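Local structure of transcriptional regulator, MarR family (Silicibacter pomeroyi DSS-3, 3CDH) at residues B[15-18]-B[19-23]; B[56-59]-B[60-64]; B[135-138]-B[139-143]. The protein probably binds DNA as a dimeric winged helix-turn-helix transcription factor of the MarR family, regulating gene expression. One frame throughout, in Å; residues are numbered along the deposited sequence.

Contact 1 of 3, residues B[15-18]-B[19-23]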
# COMPACT_ATOMS: atom_id res chain seq x y z
N GLY B 15 -4.49 -15.52 4.19
CA GLY B 15 -5.88 -15.02 4.33
C GLY B 15 -6.11 -13.70 5.10
O GLY B 15 -7.24 -13.31 5.34
N TYR B 16 -5.07 -12.99 5.46
CA TYR B 16 -5.21 -11.81 6.29
C TYR B 16 -5.61 -10.60 5.45
O TYR B 16 -4.98 -10.33 4.42
CB TYR B 16 -3.89 -11.57 6.96
CG TYR B 16 -3.75 -10.38 7.84
CD1 TYR B 16 -4.77 -9.99 8.70
CD2 TYR B 16 -2.56 -9.67 7.85
CE1 TYR B 16 -4.62 -8.88 9.54
CE2 TYR B 16 -2.39 -8.58 8.69
CZ TYR B 16 -3.42 -8.20 9.52
OH TYR B 16 -3.22 -7.13 10.34
N LEU B 17 -6.65 -9.86 5.88
CA LEU B 17 -7.17 -8.76 5.09
C LEU B 17 -6.10 -7.74 4.70
O LEU B 17 -6.04 -7.31 3.55
CB LEU B 17 -8.33 -8.05 5.77
CG LEU B 17 -8.84 -6.86 4.93
CD1 LEU B 17 -9.49 -7.28 3.62
CD2 LEU B 17 -9.79 -5.93 5.70
N LEU B 18 -5.26 -7.36 5.67
CA LEU B 18 -4.24 -6.33 5.47
C LEU B 18 -3.17 -6.79 4.48
O LEU B 18 -2.69 -6.01 3.65
CB LEU B 18 -3.64 -5.87 6.80
CG LEU B 18 -4.32 -4.63 7.42
CD1 LEU B 18 -5.83 -4.63 7.27
CD2 LEU B 18 -3.97 -4.49 8.88
N TYR B 19 -2.83 -8.08 4.53
CA TYR B 19 -1.93 -8.64 3.56
C TYR B 19 -2.56 -8.58 2.17
O TYR B 19 -1.95 -8.10 1.22
CB TYR B 19 -1.52 -10.07 3.91
CG TYR B 19 -0.85 -10.73 2.74
CD1 TYR B 19 -1.57 -11.56 1.89
CD2 TYR B 19 0.49 -10.48 2.44
CE1 TYR B 19 -0.97 -12.17 0.79
CE2 TYR B 19 1.10 -11.09 1.36
CZ TYR B 19 0.36 -11.92 0.54
OH TYR B 19 0.93 -12.52 -0.52
N LEU B 20 -3.80 -9.06 2.06
CA LEU B 20 -4.48 -9.08 0.78
C LEU B 20 -4.60 -7.67 0.22
O LEU B 20 -4.39 -7.47 -0.98
CB LEU B 20 -5.83 -9.71 0.90
CG LEU B 20 -5.80 -11.21 1.19
CD1 LEU B 20 -7.19 -11.65 1.58
CD2 LEU B 20 -5.28 -12.02 0.02
N LEU B 21 -4.90 -6.68 1.06
CA LEU B 21 -4.96 -5.31 0.55
C LEU B 21 -3.58 -4.86 0.03
O LEU B 21 -3.45 -4.38 -1.11
CB LEU B 21 -5.49 -4.35 1.60
CG LEU B 21 -7.01 -4.31 1.84
CD1 LEU B 21 -7.34 -3.46 3.05
CD2 LEU B 21 -7.77 -3.82 0.63
N ALA B 22 -2.55 -5.06 0.85
CA ALA B 22 -1.24 -4.51 0.53
C ALA B 22 -0.62 -5.19 -0.70
O ALA B 22 -0.06 -4.52 -1.57
CB ALA B 22 -0.34 -4.59 1.72
N ALA B 23 -0.74 -6.50 -0.78
CA ALA B 23 -0.25 -7.25 -1.94
C ALA B 23 -0.97 -6.81 -3.22
O ALA B 23 -0.33 -6.55 -4.25
CB ALA B 23 -0.41 -8.74 -1.72

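Contact 2 of 3, residues B[56-59]-B[60-64]. With SO4 (sulfate ion), chain I.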
# COMPACT_ATOMS: atom_id res chain seq x y z
N ASP B 56 -7.28 22.94 -9.79
CA ASP B 56 -6.47 24.08 -10.20
C ASP B 56 -5.33 24.33 -9.24
O ASP B 56 -4.29 24.81 -9.65
CB ASP B 56 -7.31 25.35 -10.28
CG ASP B 56 -8.00 25.50 -11.62
OD1 ASP B 56 -7.38 25.12 -12.66
OD2 ASP B 56 -9.15 26.00 -11.63
N ALA B 57 -5.55 24.05 -7.96
CA ALA B 57 -4.61 24.40 -6.92
C ALA B 57 -4.92 23.57 -5.69
O ALA B 57 -6.08 23.33 -5.40
CB ALA B 57 -4.71 25.88 -6.61
N MSE B 58 -3.90 23.10 -5.00
CA MSE B 58 -4.08 22.32 -3.79
C MSE B 58 -3.11 22.72 -2.73
O MSE B 58 -2.00 23.17 -3.03
CB MSE B 58 -3.87 20.86 -4.07
CG MSE B 58 -5.10 20.10 -4.26
SE MSE B 58 -4.78 18.19 -3.91
CE MSE B 58 -6.24 17.57 -5.08
N MSE B 59 -3.53 22.53 -1.49
CA MSE B 59 -2.70 22.78 -0.33
C MSE B 59 -1.78 21.61 -0.24
O MSE B 59 -2.18 20.49 -0.54
CB MSE B 59 -3.56 22.83 0.92
CG MSE B 59 -4.62 23.89 0.92
SE MSE B 59 -5.55 23.84 2.63
CE MSE B 59 -7.18 22.84 2.25
N ILE B 60 -0.55 21.84 0.18
CA ILE B 60 0.40 20.73 0.22
C ILE B 60 -0.11 19.67 1.17
O ILE B 60 0.11 18.47 0.96
CB ILE B 60 1.82 21.16 0.61
CG1 ILE B 60 2.36 22.17 -0.38
CG2 ILE B 60 2.78 19.96 0.64
CD1 ILE B 60 3.88 22.26 -0.35
N THR B 61 -0.82 20.10 2.21
CA THR B 61 -1.32 19.17 3.21
C THR B 61 -2.33 18.18 2.62
O THR B 61 -2.32 16.99 2.98
CB THR B 61 -1.86 19.90 4.45
OG1 THR B 61 -2.95 20.73 4.07
CG2 THR B 61 -0.77 20.81 5.08
N ARG B 62 -3.18 18.64 1.70
CA ARG B 62 -4.12 17.73 1.03
C ARG B 62 -3.38 16.84 0.03
O ARG B 62 -3.67 15.64 -0.09
CB ARG B 62 -5.28 18.49 0.35
CG ARG B 62 -6.23 17.65 -0.53
CD ARG B 62 -7.36 16.92 0.25
NE ARG B 62 -8.29 16.20 -0.65
CZ ARG B 62 -9.05 15.16 -0.31
NH1 ARG B 62 -9.03 14.68 0.93
NH2 ARG B 62 -9.83 14.58 -1.22
N LEU B 63 -2.41 17.41 -0.67
CA LEU B 63 -1.60 16.63 -1.58
C LEU B 63 -0.95 15.49 -0.80
O LEU B 63 -0.94 14.35 -1.27
CB LEU B 63 -0.53 17.51 -2.19
CG LEU B 63 -0.17 17.57 -3.66
CD1 LEU B 63 -1.27 17.16 -4.61
CD2 LEU B 63 0.18 19.02 -3.85
N ALA B 64 -0.43 15.79 0.39
CA ALA B 64 0.16 14.76 1.22
C ALA B 64 -0.84 13.63 1.56
O ALA B 64 -0.57 12.45 1.32
CB ALA B 64 0.78 15.34 2.45
S SO4 I . -7.23 22.25 -1.30
O1 SO4 I . -7.41 23.69 -1.08
O2 SO4 I . -7.75 21.79 -2.59
O3 SO4 I . -5.82 21.93 -1.24
O4 SO4 I . -7.93 21.46 -0.28

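Contact 3 of 3, residues B[135-138]-B[139-143]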
# COMPACT_ATOMS: atom_id res chain seq x y z
N ALA B 135 -15.15 -8.16 -10.48
CA ALA B 135 -15.67 -7.22 -11.46
C ALA B 135 -16.02 -5.86 -10.86
O ALA B 135 -15.79 -4.85 -11.50
CB ALA B 135 -16.85 -7.79 -12.18
N ARG B 136 -16.56 -5.84 -9.63
CA ARG B 136 -16.93 -4.58 -8.96
C ARG B 136 -15.93 -4.13 -7.87
O ARG B 136 -16.32 -3.47 -6.89
CB ARG B 136 -18.35 -4.64 -8.40
CG ARG B 136 -19.45 -4.79 -9.43
CD ARG B 136 -20.83 -4.63 -8.77
NE ARG B 136 -21.89 -5.29 -9.55
CZ ARG B 136 -22.58 -4.71 -10.55
NH1 ARG B 136 -22.35 -3.44 -10.92
NH2 ARG B 136 -23.52 -5.42 -11.20
N ILE B 137 -14.65 -4.48 -8.05
CA ILE B 137 -13.56 -4.07 -7.16
C ILE B 137 -13.64 -2.59 -6.77
O ILE B 137 -13.42 -2.23 -5.62
CB ILE B 137 -12.16 -4.42 -7.77
CG1 ILE B 137 -11.00 -3.90 -6.91
CG2 ILE B 137 -11.96 -3.82 -9.14
CD1 ILE B 137 -10.65 -4.73 -5.71
N LYS B 138 -13.99 -1.73 -7.71
CA LYS B 138 -14.01 -0.32 -7.44
C LYS B 138 -15.07 0.11 -6.43
O LYS B 138 -14.78 0.93 -5.54
CB LYS B 138 -14.20 0.43 -8.72
CG LYS B 138 -12.95 0.65 -9.49
CD LYS B 138 -13.21 1.89 -10.31
CE LYS B 138 -12.17 2.09 -11.33
NZ LYS B 138 -12.47 3.35 -12.01
N GLY B 139 -16.30 -0.41 -6.55
CA GLY B 139 -17.33 -0.05 -5.59
C GLY B 139 -16.97 -0.66 -4.26
O GLY B 139 -17.14 -0.05 -3.20
N VAL B 140 -16.42 -1.86 -4.32
CA VAL B 140 -16.06 -2.55 -3.12
C VAL B 140 -15.12 -1.68 -2.31
O VAL B 140 -15.36 -1.46 -1.11
CB VAL B 140 -15.42 -3.91 -3.46
CG1 VAL B 140 -14.73 -4.53 -2.24
CG2 VAL B 140 -16.48 -4.86 -4.02
N LEU B 141 -14.08 -1.15 -2.97
CA LEU B 141 -13.04 -0.37 -2.29
C LEU B 141 -13.60 0.96 -1.82
O LEU B 141 -13.32 1.40 -0.70
CB LEU B 141 -11.80 -0.21 -3.17
CG LEU B 141 -11.07 -1.47 -3.64
CD1 LEU B 141 -10.03 -1.11 -4.68
CD2 LEU B 141 -10.44 -2.21 -2.48
N ARG B 142 -14.41 1.58 -2.68
CA ARG B 142 -15.19 2.76 -2.35
C ARG B 142 -15.97 2.54 -1.04
O ARG B 142 -15.90 3.36 -0.12
CB ARG B 142 -16.14 3.10 -3.51
CG ARG B 142 -16.06 4.54 -3.99
CD ARG B 142 -15.95 4.67 -5.53
NE ARG B 142 -16.99 3.90 -6.22
CZ ARG B 142 -16.92 3.56 -7.50
NH1 ARG B 142 -17.91 2.85 -8.05
NH2 ARG B 142 -15.87 3.93 -8.23
N THR B 143 -16.68 1.42 -0.96
CA THR B 143 -17.42 1.01 0.25
C THR B 143 -16.46 0.90 1.44
O THR B 143 -16.73 1.43 2.52
CB THR B 143 -18.21 -0.32 0.05
OG1 THR B 143 -19.19 -0.19 -0.99
CG2 THR B 143 -18.93 -0.68 1.33

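Contact 1 of 3, residues B[15-18]-B[19-23]
Y16 and Y19 both carry CG anti to the backbone N: chi1 178° lays the Y16 ring beside the start of the helix, while chi1 167° sends the Y19 ring outward. The ring carbon Y16 CD2 lies 4.1 Å from Y19 CB, the two side chains crossing at a slant. The backbone N of L18 stands 3.9 Å above the centre of the Y16 ring, and the ring of F12 also meets it, the two planes at about 35°. Y16 is the N-cap residue, and its carbonyl starts the i to i+4 series: L20 N donates to Y16 O at 2.9 Å in an almost straight bond. L21 N to L17 O (2.8 Å) and A22 N to L18 O (3.0 Å) follow. One turn apart, and next to the L21 N to L17 O bond, L17 CG packs on L21 CD1 at 4.2 Å. E122 OE2 of the second subunit accepts from L17 N, and K138 NZ of that subunit donates to G15 O. The polar backbone at this helix start is thus partly satisfied across the dimer interface, and the N-terminal helix field would probably favour the negative charge of that E122, while the leucines supply apolar packing.

Contact 2 of 3, residues B[56-59]-B[60-64]
M58, a selenomethionine, sets its SE 3.7 Å from L63 CD1, and at a similar distance from R62 CG in the one of two R62 conformers considered here. Its CB is directed toward helix 60-67, and the chain, extended beyond CG, carries SE obliquely over both residues. C51 and L52 of helix 43-54 pack against the same M58, and V48 and C51 against L63, which puts this pair in the core. For M59, also a selenomethionine, chi1 -60°, with CG anti to the carbonyl carbon, lets CG and CE lie along the bound sulfate, which probably comes from the crystallisation liquor. R62 approaches this anion with CB, 3.8 Å from O3. Strand 58-59 leads straight into helix 60-67, whose I60 and A64 pack on helix 71-84, consistent with the helix-turn-helix of the MarR family. M59 is the N-cap, and its O takes a straight bond from L63 N (3.1 Å, 171°) and a weak one from R62 N. M59 O therefore closes the first helical turn, while M59 N is modelled 2.4 Å from the sulfate O3, a bond too short to be relied on.

Contact 3 of 3, residues B[135-138]-B[139-143]
I137 and L141 meet one turn apart, the CG1 branch of the isoleucine lying 3.7 Å from CD1 of the leucine. With CG1 anti to the backbone N (chi1 175°), I137 swings its longer branch forward along the helix, and its CD1 comes within 3.9 Å of L141 CG. Beneath them L141 N donates to I137 O at 2.9 Å. The neighbouring bonds flank it: V140 N to R136 O, 3.0 Å and close to straight at 165°, and R142 N to K138 O, also 3.0 Å. V140 adds its CG2 methyl beside R136 O, the carbonyl of the N-cap residue. The deposited R142 conformer considered here, one of two, lays a face of its guanidinium over K138 O, which stands 3.7 Å above the plane; this placement is therefore tentative. R142 NH2 and K138 NZ, of like charge, stay 5.1 Å apart. The lysine has firmer polar partners elsewhere, a salt bridge to E122 in the same chain and a hydrogen bond to G15 O of the second subunit. In the next shell, L126 and L129 of helix 105-130 back I137, while V140 of the second subunit packs on its side chain and L21 of the second subunit packs on L141. Cutting L141 back to an alanine is likely to deprive I137 of the CD1 and CG it rests on, and to open a gap against L21 of the second subunit. The arrangement is the first turn of helix 137-147, whose apolar residues face helix 105-130 and the other subunit, as in the dimerisation region of MarR proteins, built from N- and C-terminal helices.

In the fold
Contacts 1 and 3 belong to one dimer interface. Within the chain their centres are 16 Å apart and their nearest atoms about 4 Å, without touching; the direct links run between subunits. E122 enters both: OE2 of the second subunit's copy meets L17 N, and OE2 of the chain's own copy bridges to K138; if the dimer is symmetric, one oxygen would do both. Contact 2 sits apart in the winged helix-turn-helix region, its centre 29 Å from contact 1 and 26 Å from contact 3, with nearest atoms about 17 and 12 Å away. The sulfate lies at contact 2, whereas a glycerol, probably also from the crystallisation liquor, lies about 3 Å from the Y19 side chain in contact 1.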